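Local coordinates for Endonuclease/exonuclease/phosphatase (Beutenbergia cavernae DSM 12333, PDB 4RUW), which belongs to the endonuclease/exonuclease/phosphatase family of the DNase I-like clan, with an additional Ig-like domain, and carries a bound zinc ion, at residues A[207-210]-A[211-214]. Numbering follows the deposited sequence.
Sequences AVLV and EDQK
V210 and Q213 meet on the buried flank of the first turns of helix 207-222, where the methyl CG2 of V210 lies 3.7 Å from the amide oxygen OE1 of Q213 and the two side chains cross at a slant. Beyond CG the glutamine runs extended, which carries its amide past V210; the carbonyl oxygen faces the valine, while NE2 gives hydrogen bonds to the backbone oxygens of S202 and N237 in the flanking loops. Four i to i+4 bonds tie the turns together, the shortest from Q213 N to L209 O at 2.8 Å.

On another flank chi1 of E211 (-64°) puts CG beside the backbone N, 3.4 Å from A207 O, and the bend at chi2 (-56°) then turns the carboxylate. A207 O accepts E211 N at 3.0 Å, and a water lies 2.9 Å from A207 O and 2.8 Å from E211 OE2, bridging the two. The other carboxylate oxygen, OE1, forms a salt bridge with K214 NZ at 3.1 Å, met on its syn side and 18° out of the carboxylate plane. Q250 bonds to both charged ends, its NE2 to E211 OE2 and its OE1 to K214 NZ. The K214 side chain also touches L253, M254 and W257 of helix 251-260. D212 reaches a different neighbour, the loop that holds N168, N170 and Y171, all three of which bond to its carboxylate.

This is the N-terminal part of the helix in the beta-alpha-beta unit 192-200, 207-222, 230-233, with an i to i+3 Glu-Lys salt bridge on the flank facing Q250, within the DNase I-like fold.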
ATOM      1  N   ALA A 207     -13.265  -7.545  16.370  1.00 15.73           N
ATOM      2  CA  ALA A 207     -14.139  -7.792  15.236  1.00 15.96           C
ATOM      3  C   ALA A 207     -14.767  -6.502  14.708  1.00 15.51           C
ATOM      4  O   ALA A 207     -14.787  -6.280  13.496  1.00 15.33           O
ATOM      5  CB  ALA A 207     -15.208  -8.813  15.596  1.00 17.89           C
ATOM      6  N   VAL A 208     -15.255  -5.639  15.600  1.00 15.41           N
ATOM      7  CA  VAL A 208     -15.859  -4.394  15.136  1.00 15.37           C
ATOM      8  C   VAL A 208     -14.831  -3.484  14.447  1.00 14.50           C
ATOM      9  O   VAL A 208     -15.162  -2.804  13.467  1.00 14.11           O
ATOM     10  CB  VAL A 208     -16.636  -3.619  16.239  1.00 16.06           C
ATOM     11  CG1 VAL A 208     -17.884  -4.382  16.651  1.00 17.82           C
ATOM     12  CG2 VAL A 208     -15.753  -3.334  17.441  1.00 16.72           C
ATOM     13  N   LEU A 209     -13.586  -3.479  14.927  1.00 14.09           N
ATOM     14  CA  LEU A 209     -12.552  -2.688  14.269  1.00 13.80           C
ATOM     15  C   LEU A 209     -12.229  -3.222  12.871  1.00 13.06           C
ATOM     16  O   LEU A 209     -11.993  -2.444  11.947  1.00 13.38           O
ATOM     17  CB  LEU A 209     -11.296  -2.590  15.138  1.00 14.25           C
ATOM     18  CG  LEU A 209     -11.411  -1.547  16.253  1.00 15.00           C
ATOM     19  CD1 LEU A 209     -10.318  -1.745  17.290  1.00 16.44           C
ATOM     20  CD2 LEU A 209     -11.376  -0.131  15.669  1.00 16.07           C
ATOM     21  N   VAL A 210     -12.216  -4.540  12.700  1.00 13.13           N
ATOM     22  CA  VAL A 210     -12.009  -5.101  11.362  1.00 13.10           C
ATOM     23  C   VAL A 210     -13.175  -4.743  10.424  1.00 13.20           C
ATOM     24  O   VAL A 210     -12.971  -4.437   9.242  1.00 13.40           O
ATOM     25  CB  VAL A 210     -11.765  -6.629  11.416  1.00 14.29           C
ATOM     26  CG1 VAL A 210     -11.810  -7.245  10.018  1.00 15.72           C
ATOM     27  CG2 VAL A 210     -10.434  -6.921  12.099  1.00 15.59           C
ATOM     28  N   GLU A 211     -14.399  -4.753  10.947  1.00 13.83           N
ATOM     29  CA  GLU A 211     -15.528  -4.292  10.143  1.00 13.58           C
ATOM     30  C   GLU A 211     -15.353  -2.828   9.737  1.00 12.74           C
ATOM     31  O   GLU A 211     -15.689  -2.443   8.620  1.00 13.52           O
ATOM     32  CB  GLU A 211     -16.857  -4.516  10.866  1.00 15.79           C
ATOM     33  CG  GLU A 211     -17.186  -5.992  11.100  1.00 17.81           C
ATOM     34  CD  GLU A 211     -17.202  -6.828   9.816  0.60 19.86           C
ATOM     35  OE1 GLU A 211     -17.543  -6.300   8.736  0.61 20.00           O
ATOM     36  OE2 GLU A 211     -16.873  -8.032   9.885  0.47 22.06           O
ATOM     37  N   ASP A 212     -14.797  -2.016  10.629  1.00 12.35           N
ATOM     38  CA  ASP A 212     -14.479  -0.643  10.262  1.00 11.85           C
ATOM     39  C   ASP A 212     -13.366  -0.571   9.216  1.00 12.16           C
ATOM     40  O   ASP A 212     -13.473   0.226   8.286  1.00 12.58           O
ATOM     41  CB  ASP A 212     -14.125   0.205  11.485  1.00 13.41           C
ATOM     42  CG  ASP A 212     -15.341   0.553  12.322  1.00 14.26           C
ATOM     43  OD1 ASP A 212     -16.477   0.464  11.799  1.00 15.34           O
ATOM     44  OD2 ASP A 212     -15.155   0.925  13.495  1.00 14.67           O
ATOM     45  N   GLN A 213     -12.307  -1.379   9.351  1.00 11.88           N
ATOM     46  CA  GLN A 213     -11.268  -1.420   8.320  1.00 11.54           C
ATOM     47  C   GLN A 213     -11.887  -1.651   6.951  1.00 12.07           C
ATOM     48  O   GLN A 213     -11.533  -0.982   5.976  1.00 12.26           O
ATOM     49  CB  GLN A 213     -10.264  -2.539   8.584  1.00 12.60           C
ATOM     50  CG  GLN A 213      -9.370  -2.351   9.788  1.00 12.88           C
ATOM     51  CD  GLN A 213      -8.352  -3.465   9.884  1.00 11.99           C
ATOM     52  OE1 GLN A 213      -8.690  -4.633   9.695  1.00 13.14           O
ATOM     53  NE2 GLN A 213      -7.096  -3.113  10.156  1.00 13.25           N
ATOM     54  N   LYS A 214     -12.816  -2.600   6.875  1.00 11.84           N
ATOM     55  CA  LYS A 214     -13.470  -2.907   5.605  1.00 12.16           C
ATOM     56  C   LYS A 214     -14.247  -1.719   5.054  1.00 11.76           C
ATOM     57  O   LYS A 214     -14.162  -1.402   3.862  1.00 12.63           O
ATOM     58  CB  LYS A 214     -14.397  -4.112   5.765  1.00 12.85           C
ATOM     59  CG  LYS A 214     -13.647  -5.424   5.910  1.00 14.18           C
ATOM     60  CD  LYS A 214     -14.516  -6.519   6.500  1.00 18.48           C
ATOM     61  CE  LYS A 214     -15.728  -6.801   5.656  1.00 20.68           C
ATOM     62  NZ  LYS A 214     -16.565  -7.880   6.264  1.00 19.85           N
TER
HETATM   63  O   HOH W   1     -14.943  -8.673  11.815  1.00 33.75           O